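Local coordinates for protein lectin (Colocasia esculenta, PDB 5T1X) that probably binds mannose-containing glycans, as expected of a GNA-related plant lectin built from three small antiparallel beta sheets, at residues L9-G17 with H55-K63; S79-V89 with A98-W106. All coordinates share one frame; numbering follows the deposited sequence.

Contact 1: L9-G17 with H55-K63; sequences LFSGQVLYG and HCFLRLNHK
The His62 imidazole takes CB of Ser11 on one face, 3.4 Å above the plane and over the ring centre, a CH-pi contact. At the edge of the Arg59 guanidinium and in its plane, a water accepts from NE and donates to Gly12 O; the backbone N of Gly12 lies over one face. These groups lie at the turn end of the pairing of strand 14-16, outermost within this chain, with strand 57-60 in one of the antiparallel sheets of the GNA-related beta-prism fold. The pairing is confirmed at Leu15 and Leu58, a hydrogen-bonded pair with Leu58 N to Leu15 O at 2.8 Å (168° at the hydrogen). Before it, the type II turn from Phe10 to Gln13 is docked by Gly12 N on Leu60 O, 2.9 Å. Another water bridges the gap there, donating to Phe10 O and Gln13 O and accepting from Leu60 N. Inside, CD2 of Leu9 meets CD2 of Leu58 at 4.0 Å, and Met30 of strand 26-30 packs on Leu58 and Leu15. Arg59 runs extended, its CG 4.0 Å from Val14 CG1. Ser11 OG, beside its own backbone N (chi1 -68°), donates to Asn61 O at 2.7 Å from 50° above the carbonyl plane.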
loop_
_atom_site.group_PDB
_atom_site.type_symbol
_atom_site.label_atom_id
_atom_site.label_comp_id
_atom_site.label_asym_id
_atom_site.label_seq_id
_atom_site.Cartn_x
_atom_site.Cartn_y
_atom_site.Cartn_z
ATOM N N LEU B 9 3.312 -5.850 -0.774
ATOM C CA LEU B 9 3.211 -6.989 -1.671
ATOM C C LEU B 9 2.296 -6.583 -2.819
ATOM O O LEU B 9 1.095 -6.432 -2.619
ATOM C CB LEU B 9 2.724 -8.275 -0.960
ATOM C CG LEU B 9 2.975 -9.570 -1.749
ATOM C CD1 LEU B 9 4.434 -9.957 -1.703
ATOM C CD2 LEU B 9 2.128 -10.707 -1.224
ATOM N N PHE B 10 2.880 -6.316 -3.995
ATOM C CA PHE B 10 2.101 -5.918 -5.160
ATOM C C PHE B 10 1.571 -7.152 -5.868
ATOM O O PHE B 10 2.141 -8.247 -5.712
ATOM C CB PHE B 10 2.956 -5.080 -6.129
ATOM C CG PHE B 10 3.357 -3.739 -5.582
ATOM C CD1 PHE B 10 2.488 -2.655 -5.646
ATOM C CD2 PHE B 10 4.607 -3.555 -4.991
ATOM C CE1 PHE B 10 2.859 -1.406 -5.130
ATOM C CE2 PHE B 10 4.974 -2.308 -4.472
ATOM C CZ PHE B 10 4.096 -1.243 -4.542
ATOM N N SER B 11 0.486 -6.986 -6.649
ATOM C CA SER B 11 -0.065 -8.058 -7.483
ATOM C C SER B 11 1.057 -8.748 -8.269
ATOM O O SER B 11 1.879 -8.066 -8.896
ATOM C CB SER B 11 -1.082 -7.486 -8.473
ATOM O OG SER B 11 -2.240 -7.005 -7.811
ATOM N N GLY B 12 1.093 -10.071 -8.212
ATOM C CA GLY B 12 2.103 -10.836 -8.936
ATOM C C GLY B 12 3.290 -11.246 -8.086
ATOM O O GLY B 12 3.933 -12.243 -8.398
ATOM N N GLN B 13 3.594 -10.514 -6.989
ATOM C CA GLN B 13 4.720 -10.928 -6.146
ATOM C C GLN B 13 4.339 -12.185 -5.352
ATOM O O GLN B 13 3.158 -12.420 -5.088
ATOM C CB GLN B 13 5.168 -9.804 -5.202
ATOM C CG GLN B 13 5.717 -8.594 -5.950
ATOM C CD GLN B 13 6.343 -7.596 -5.015
ATOM O OE1 GLN B 13 5.663 -6.925 -4.231
ATOM N NE2 GLN B 13 7.653 -7.442 -5.122
ATOM N N VAL B 14 5.319 -13.025 -5.035
ATOM C CA VAL B 14 5.028 -14.235 -4.259
ATOM C C VAL B 14 5.895 -14.288 -3.002
ATOM O O VAL B 14 7.062 -13.869 -3.029
ATOM C CB VAL B 14 5.167 -15.552 -5.083
ATOM C CG1 VAL B 14 4.350 -15.507 -6.377
ATOM C CG2 VAL B 14 6.618 -15.905 -5.364
ATOM N N LEU B 15 5.314 -14.802 -1.907
ATOM C CA LEU B 15 6.007 -15.082 -0.644
ATOM C C LEU B 15 5.851 -16.569 -0.339
ATOM O O LEU B 15 4.775 -17.130 -0.531
ATOM C CB LEU B 15 5.475 -14.244 0.536
ATOM C CG LEU B 15 5.672 -12.721 0.518
ATOM C CD1 LEU B 15 5.071 -12.106 1.780
ATOM C CD2 LEU B 15 7.135 -12.330 0.383
ATOM N N TYR B 16 6.908 -17.208 0.149
ATOM C CA TYR B 16 6.891 -18.638 0.496
ATOM C C TYR B 16 8.071 -18.920 1.395
ATOM O O TYR B 16 8.967 -18.077 1.510
ATOM C CB TYR B 16 6.965 -19.516 -0.788
ATOM C CG TYR B 16 8.235 -19.316 -1.591
ATOM C CD1 TYR B 16 9.353 -20.122 -1.380
ATOM C CD2 TYR B 16 8.334 -18.295 -2.534
ATOM C CE1 TYR B 16 10.539 -19.911 -2.085
ATOM C CE2 TYR B 16 9.519 -18.066 -3.233
ATOM C CZ TYR B 16 10.618 -18.880 -3.004
ATOM O OH TYR B 16 11.788 -18.668 -3.687
ATOM N N GLY B 17 8.098 -20.114 1.986
ATOM C CA GLY B 17 9.237 -20.576 2.783
ATOM C C GLY B 17 9.734 -19.605 3.834
ATOM O O GLY B 17 10.940 -19.354 3.940
ATOM N N HIS B 55 4.831 -27.022 0.477
ATOM C CA HIS B 55 5.533 -25.996 -0.300
ATOM C C HIS B 55 4.561 -24.935 -0.831
ATOM O O HIS B 55 4.501 -24.678 -2.044
ATOM C CB HIS B 55 6.289 -26.672 -1.454
ATOM C CG HIS B 55 7.237 -27.742 -0.999
ATOM N ND1 HIS B 55 6.983 -29.080 -1.246
ATOM C CD2 HIS B 55 8.394 -27.634 -0.314
ATOM C CE1 HIS B 55 8.000 -29.741 -0.716
ATOM N NE2 HIS B 55 8.875 -28.911 -0.146
ATOM N N CYS B 56 3.792 -24.347 0.092
ATOM C CA CYS B 56 2.761 -23.356 -0.205
ATOM C C CYS B 56 3.368 -21.997 -0.483
ATOM O O CYS B 56 4.444 -21.685 0.036
ATOM C CB CYS B 56 1.759 -23.280 0.944
ATOM S SG CYS B 56 1.003 -24.873 1.363
ATOM N N PHE B 57 2.643 -21.174 -1.235
ATOM C CA PHE B 57 3.061 -19.813 -1.503
ATOM C C PHE B 57 1.851 -18.913 -1.450
ATOM O O PHE B 57 0.728 -19.369 -1.678
ATOM C CB PHE B 57 3.774 -19.715 -2.859
ATOM C CG PHE B 57 2.931 -20.041 -4.072
ATOM C CD1 PHE B 57 2.249 -19.037 -4.757
ATOM C CD2 PHE B 57 2.837 -21.344 -4.544
ATOM C CE1 PHE B 57 1.477 -19.337 -5.877
ATOM C CE2 PHE B 57 2.070 -21.641 -5.675
ATOM C CZ PHE B 57 1.400 -20.635 -6.333
ATOM N N LEU B 58 2.102 -17.630 -1.220
ATOM C CA LEU B 58 1.102 -16.574 -1.156
ATOM C C LEU B 58 1.237 -15.688 -2.380
ATOM O O LEU B 58 2.344 -15.275 -2.718
ATOM C CB LEU B 58 1.338 -15.746 0.118
ATOM C CG LEU B 58 0.361 -14.607 0.370
ATOM C CD1 LEU B 58 -0.939 -15.133 0.964
ATOM C CD2 LEU B 58 0.956 -13.582 1.315
ATOM N N ARG B 59 0.118 -15.341 -3.012
ATOM C CA ARG B 59 0.175 -14.449 -4.168
ATOM C C ARG B 59 -1.083 -13.607 -4.248
ATOM O O ARG B 59 -2.179 -14.142 -4.147
ATOM C CB ARG B 59 0.356 -15.250 -5.469
ATOM C CG ARG B 59 0.540 -14.385 -6.730
ATOM C CD ARG B 59 0.603 -15.260 -7.972
ATOM N NE ARG B 59 0.725 -14.481 -9.208
ATOM C CZ ARG B 59 -0.303 -14.008 -9.915
ATOM N NH1 ARG B 59 -1.551 -14.206 -9.501
ATOM N NH2 ARG B 59 -0.093 -13.343 -11.039
ATOM N N LEU B 60 -0.914 -12.291 -4.430
ATOM C CA LEU B 60 -2.023 -11.372 -4.639
ATOM C C LEU B 60 -2.243 -11.272 -6.144
ATOM O O LEU B 60 -1.276 -11.023 -6.882
ATOM C CB LEU B 60 -1.678 -10.011 -4.026
ATOM C CG LEU B 60 -2.682 -8.866 -4.234
ATOM C CD1 LEU B 60 -4.077 -9.193 -3.634
ATOM C CD2 LEU B 60 -2.115 -7.582 -3.670
ATOM N N ASN B 61 -3.486 -11.466 -6.617
ATOM C CA ASN B 61 -3.708 -11.406 -8.060
ATOM C C ASN B 61 -4.107 -9.984 -8.527
ATOM O O ASN B 61 -4.050 -9.026 -7.745
ATOM C CB ASN B 61 -4.716 -12.469 -8.525
ATOM C CG ASN B 61 -6.159 -12.236 -8.156
ATOM O OD1 ASN B 61 -6.560 -11.154 -7.708
ATOM N ND2 ASN B 61 -6.982 -13.249 -8.378
ATOM N N HIS B 62 -4.490 -9.859 -9.802
ATOM C CA HIS B 62 -4.830 -8.578 -10.404
ATOM C C HIS B 62 -6.333 -8.296 -10.342
ATOM O O HIS B 62 -6.859 -7.508 -11.129
ATOM C CB HIS B 62 -4.287 -8.519 -11.832
ATOM C CG HIS B 62 -2.797 -8.373 -11.853
ATOM N ND1 HIS B 62 -1.961 -9.464 -11.638
ATOM C CD2 HIS B 62 -2.041 -7.264 -11.990
ATOM C CE1 HIS B 62 -0.728 -8.982 -11.675
ATOM N NE2 HIS B 62 -0.724 -7.667 -11.903
ATOM N N LYS B 63 -7.000 -8.876 -9.340
ATOM C CA LYS B 63 -8.421 -8.655 -9.051
ATOM C C LYS B 63 -8.595 -8.450 -7.541
ATOM O O LYS B 63 -9.712 -8.433 -7.055
ATOM C CB LYS B 63 -9.299 -9.828 -9.544
ATOM C CG LYS B 63 -9.370 -9.970 -11.061
ATOM C CD LYS B 63 -9.729 -11.392 -11.460
ATOM C CE LYS B 63 -9.669 -11.610 -12.952
ATOM N NZ LYS B 63 -10.100 -12.987 -13.321
HETATM O O HOH W 1 1.382 -10.669 -4.618
HETATM O O HOH W 2 3.258 -13.996 -10.236
HETATM O O HOH W 3 5.724 -21.794 2.421
#

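Contact 2: S79-V89 with A98-W106; sequences SNSSSKQGDYV and AVIYGPAIW
Tyr88 lays its ring against the Gly102-Pro103 peptide: CE1 lies 3.3 Å from Gly102 C, and CA of Pro103 sits over one face, 3.9 Å above the plane and offset toward the rim. This is a CH-pi contact. The peptide bond before Pro103 is cis, and the proline ring runs beside the tyrosine in the same direction, with CD at 3.5 Å from Tyr88 OH. That hydroxyl donates to Lys84 O at 2.6 Å, in the carbonyl plane and on a lone pair, which ties the far end of the ring back to its own loop. Lys84 also reaches Pro103 through its aliphatic part, CB lying near CG of the proline.

Directly after Tyr88 the loop becomes strand 89-92 and pairs with strand 98-107 in an antiparallel sheet of the beta-prism fold. Val89 and Tyr101 form the hydrogen-bonded pair that fixes the register, with Tyr101 N to Val89 O at 2.8 Å and 171° at the hydrogen. Strand 98-107 also pairs with a strand of the neighbouring subunit, so the sheet continues across the interface. Beyond Pro103 the bonding is poorer: Ala104 N reaches Asp87 O only weakly, bent to 124°, while a water accepts from Asp87 N and donates to Ala104 O. Ile100, its CG1 beside the backbone N (chi1 -55°), sends CD1 to the Ser79 and Ser81 hydroxyls, 3.9 Å from Ser81 OG. Ser79 OG donates to Ser81 OG, which is also bonded to Gly64 O.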
loop_
_atom_site.group_PDB
_atom_site.type_symbol
_atom_site.label_atom_id
_atom_site.label_comp_id
_atom_site.label_asym_id
_atom_site.label_seq_id
_atom_site.Cartn_x
_atom_site.Cartn_y
_atom_site.Cartn_z
ATOM N N SER B 79 -8.586 -14.769 0.568
ATOM C CA SER B 79 -9.185 -13.594 1.218
ATOM C C SER B 79 -10.648 -13.463 0.808
ATOM O O SER B 79 -11.424 -12.780 1.476
ATOM C CB SER B 79 -8.430 -12.325 0.831
ATOM O OG SER B 79 -8.436 -12.142 -0.580
ATOM N N ASN B 80 -11.014 -14.104 -0.323
ATOM C CA ASN B 80 -12.345 -14.052 -0.938
ATOM C C ASN B 80 -12.753 -12.621 -1.315
ATOM O O ASN B 80 -13.943 -12.338 -1.462
ATOM C CB ASN B 80 -13.402 -14.729 -0.079
ATOM C CG ASN B 80 -13.153 -16.210 0.021
ATOM O OD1 ASN B 80 -13.042 -16.760 1.114
ATOM N ND2 ASN B 80 -13.010 -16.882 -1.125
ATOM N N SER B 81 -11.752 -11.743 -1.533
ATOM C CA SER B 81 -11.966 -10.378 -2.027
ATOM C C SER B 81 -11.783 -10.430 -3.529
ATOM O O SER B 81 -10.940 -11.174 -4.029
ATOM C CB SER B 81 -11.007 -9.383 -1.371
ATOM O OG SER B 81 -9.667 -9.856 -1.353
ATOM N N SER B 82 -12.606 -9.704 -4.257
ATOM C CA SER B 82 -12.574 -9.725 -5.715
ATOM C C SER B 82 -13.113 -8.408 -6.229
ATOM O O SER B 82 -14.190 -7.975 -5.806
ATOM C CB SER B 82 -13.419 -10.893 -6.220
ATOM O OG SER B 82 -13.586 -10.840 -7.623
ATOM N N SER B 83 -12.366 -7.745 -7.111
ATOM C CA SER B 83 -12.803 -6.451 -7.627
ATOM C C SER B 83 -12.301 -6.260 -9.062
ATOM O O SER B 83 -11.961 -7.247 -9.726
ATOM C CB SER B 83 -12.340 -5.327 -6.695
ATOM O OG SER B 83 -12.978 -4.096 -7.012
ATOM N N LYS B 84 -12.294 -4.994 -9.536
ATOM C CA LYS B 84 -11.899 -4.593 -10.888
ATOM C C LYS B 84 -10.566 -5.163 -11.322
ATOM O O LYS B 84 -9.640 -5.243 -10.519
ATOM C CB LYS B 84 -11.785 -3.061 -10.992
ATOM C CG LYS B 84 -12.994 -2.268 -10.571
ATOM C CD LYS B 84 -12.813 -0.806 -10.938
ATOM C CE LYS B 84 -14.113 -0.050 -10.862
ATOM N NZ LYS B 84 -13.969 1.362 -11.319
ATOM N N GLN B 85 -10.444 -5.501 -12.608
ATOM C CA GLN B 85 -9.163 -5.959 -13.134
ATOM C C GLN B 85 -8.196 -4.759 -13.060
ATOM O O GLN B 85 -8.556 -3.646 -13.456
ATOM C CB GLN B 85 -9.333 -6.474 -14.578
ATOM C CG GLN B 85 -10.052 -7.828 -14.641
ATOM C CD GLN B 85 -10.351 -8.314 -16.045
ATOM O OE1 GLN B 85 -10.655 -7.541 -16.962
ATOM N NE2 GLN B 85 -10.340 -9.625 -16.225
ATOM N N GLY B 86 -7.026 -4.969 -12.477
ATOM C CA GLY B 86 -6.048 -3.901 -12.326
ATOM C C GLY B 86 -4.930 -4.253 -11.379
ATOM O O GLY B 86 -4.756 -5.418 -11.033
ATOM N N ASP B 87 -4.164 -3.245 -10.954
ATOM C CA ASP B 87 -3.044 -3.448 -10.036
ATOM C C ASP B 87 -3.480 -3.234 -8.585
ATOM O O ASP B 87 -4.159 -2.255 -8.290
ATOM C CB ASP B 87 -1.890 -2.512 -10.398
ATOM C CG ASP B 87 -1.366 -2.769 -11.799
ATOM O OD1 ASP B 87 -1.467 -3.930 -12.269
ATOM O OD2 ASP B 87 -0.903 -1.803 -12.443
ATOM N N TYR B 88 -3.084 -4.157 -7.696
ATOM C CA TYR B 88 -3.414 -4.141 -6.258
ATOM C C TYR B 88 -2.158 -4.152 -5.406
ATOM O O TYR B 88 -1.081 -4.511 -5.884
ATOM C CB TYR B 88 -4.312 -5.350 -5.894
ATOM C CG TYR B 88 -5.722 -5.208 -6.435
ATOM C CD1 TYR B 88 -6.768 -4.818 -5.609
ATOM C CD2 TYR B 88 -5.991 -5.376 -7.792
ATOM C CE1 TYR B 88 -8.061 -4.643 -6.111
ATOM C CE2 TYR B 88 -7.274 -5.172 -8.312
ATOM C CZ TYR B 88 -8.308 -4.818 -7.463
ATOM O OH TYR B 88 -9.570 -4.594 -7.965
ATOM N N VAL B 89 -2.293 -3.747 -4.133
ATOM C CA VAL B 89 -1.174 -3.783 -3.205
ATOM C C VAL B 89 -1.683 -4.229 -1.837
ATOM O O VAL B 89 -2.748 -3.801 -1.404
ATOM C CB VAL B 89 -0.398 -2.430 -3.134
ATOM C CG1 VAL B 89 -1.269 -1.307 -2.568
ATOM C CG2 VAL B 89 0.903 -2.565 -2.331
ATOM N N ALA B 98 -3.210 -5.440 8.051
ATOM C CA ALA B 98 -2.718 -5.805 6.714
ATOM C C ALA B 98 -3.895 -5.583 5.793
ATOM O O ALA B 98 -4.964 -6.163 6.019
ATOM C CB ALA B 98 -2.212 -7.241 6.681
ATOM N N VAL B 99 -3.765 -4.650 4.838
ATOM C CA VAL B 99 -4.916 -4.254 4.024
ATOM C C VAL B 99 -4.615 -4.348 2.537
ATOM O O VAL B 99 -3.552 -3.919 2.095
ATOM C CB VAL B 99 -5.341 -2.802 4.395
ATOM C CG1 VAL B 99 -6.563 -2.351 3.585
ATOM C CG2 VAL B 99 -5.618 -2.669 5.896
ATOM N N ILE B 100 -5.575 -4.869 1.764
ATOM C CA ILE B 100 -5.440 -4.925 0.298
ATOM C C ILE B 100 -6.130 -3.702 -0.273
ATOM O O ILE B 100 -7.336 -3.504 -0.050
ATOM C CB ILE B 100 -6.009 -6.220 -0.331
ATOM C CG1 ILE B 100 -5.394 -7.503 0.294
ATOM C CG2 ILE B 100 -5.850 -6.186 -1.890
ATOM C CD1 ILE B 100 -6.114 -8.782 -0.147
ATOM N N TYR B 101 -5.380 -2.912 -1.039
ATOM C CA TYR B 101 -5.915 -1.736 -1.716
ATOM C C TYR B 101 -5.869 -1.908 -3.203
ATOM O O TYR B 101 -4.834 -2.282 -3.747
ATOM C CB TYR B 101 -5.108 -0.472 -1.362
ATOM C CG TYR B 101 -5.195 -0.033 0.079
ATOM C CD1 TYR B 101 -6.171 0.871 0.493
ATOM C CD2 TYR B 101 -4.214 -0.395 0.995
ATOM C CE1 TYR B 101 -6.226 1.322 1.807
ATOM C CE2 TYR B 101 -4.246 0.065 2.311
ATOM C CZ TYR B 101 -5.253 0.931 2.711
ATOM O OH TYR B 101 -5.324 1.372 4.015
ATOM N N GLY B 102 -6.946 -1.515 -3.864
ATOM C CA GLY B 102 -6.971 -1.501 -5.323
ATOM C C GLY B 102 -8.354 -1.363 -5.932
ATOM O O GLY B 102 -9.366 -1.459 -5.242
ATOM N N PRO B 103 -8.422 -1.217 -7.262
ATOM C CA PRO B 103 -7.296 -1.145 -8.206
ATOM C C PRO B 103 -6.580 0.208 -8.182
ATOM O O PRO B 103 -7.026 1.143 -7.504
ATOM C CB PRO B 103 -7.988 -1.381 -9.556
ATOM C CG PRO B 103 -9.341 -0.721 -9.372
ATOM C CD PRO B 103 -9.723 -1.061 -7.948
ATOM N N ALA B 104 -5.471 0.311 -8.935
ATOM C CA ALA B 104 -4.771 1.584 -9.113
ATOM C C ALA B 104 -5.691 2.524 -9.903
ATOM O O ALA B 104 -6.206 2.108 -10.942
ATOM C CB ALA B 104 -3.462 1.356 -9.862
ATOM N N ILE B 105 -5.932 3.761 -9.412
ATOM C CA ILE B 105 -6.829 4.716 -10.091
ATOM C C ILE B 105 -6.064 5.927 -10.656
ATOM O O ILE B 105 -6.616 6.684 -11.463
ATOM C CB ILE B 105 -7.981 5.180 -9.145
ATOM C CG1 ILE B 105 -7.432 6.006 -7.956
ATOM C CG2 ILE B 105 -8.810 3.965 -8.647
ATOM C CD1 ILE B 105 -8.474 6.880 -7.222
ATOM N N TRP B 106 -4.826 6.141 -10.190
ATOM C CA TRP B 106 -3.993 7.273 -10.605
ATOM C C TRP B 106 -2.537 6.907 -10.443
ATOM O O TRP B 106 -2.182 6.230 -9.474
ATOM C CB TRP B 106 -4.334 8.521 -9.766
ATOM C CG TRP B 106 -3.632 9.776 -10.193
ATOM C CD1 TRP B 106 -4.094 10.714 -11.070
ATOM C CD2 TRP B 106 -2.359 10.249 -9.730
ATOM N NE1 TRP B 106 -3.181 11.737 -11.196
ATOM C CE2 TRP B 106 -2.095 11.465 -10.403
ATOM C CE3 TRP B 106 -1.395 9.747 -8.837
ATOM C CZ2 TRP B 106 -0.926 12.206 -10.182
ATOM C CZ3 TRP B 106 -0.238 10.482 -8.622
ATOM C CH2 TRP B 106 -0.020 11.703 -9.278
HETATM O O HOH W 4 -12.035 -1.962 -5.627
HETATM O O HOH W 5 -5.317 -0.578 -11.989
#

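Overall arrangement
Contact 1 lies nearer the middle of the chain, its centre about 6 Å from the chain centre, against about 12 Å for contact 2; both are partly buried. They meet directly: His62 O and Lys63 O probably accept from Gly86 N and Ser83 N, and Ser11 OG is hydrogen-bonded to Tyr88 N. Segments 9-17 and 79-89 also share a sheet, because strands 8-10 and 98-107 flank strand 89-92. The chemistry differs with place. In contact 1, leucines fill the inside, bridging waters link the backbones, and Arg59 and Val14 lie toward the more exposed face; contact 2 rests on a tyrosine-proline overlap and borders the subunit interface.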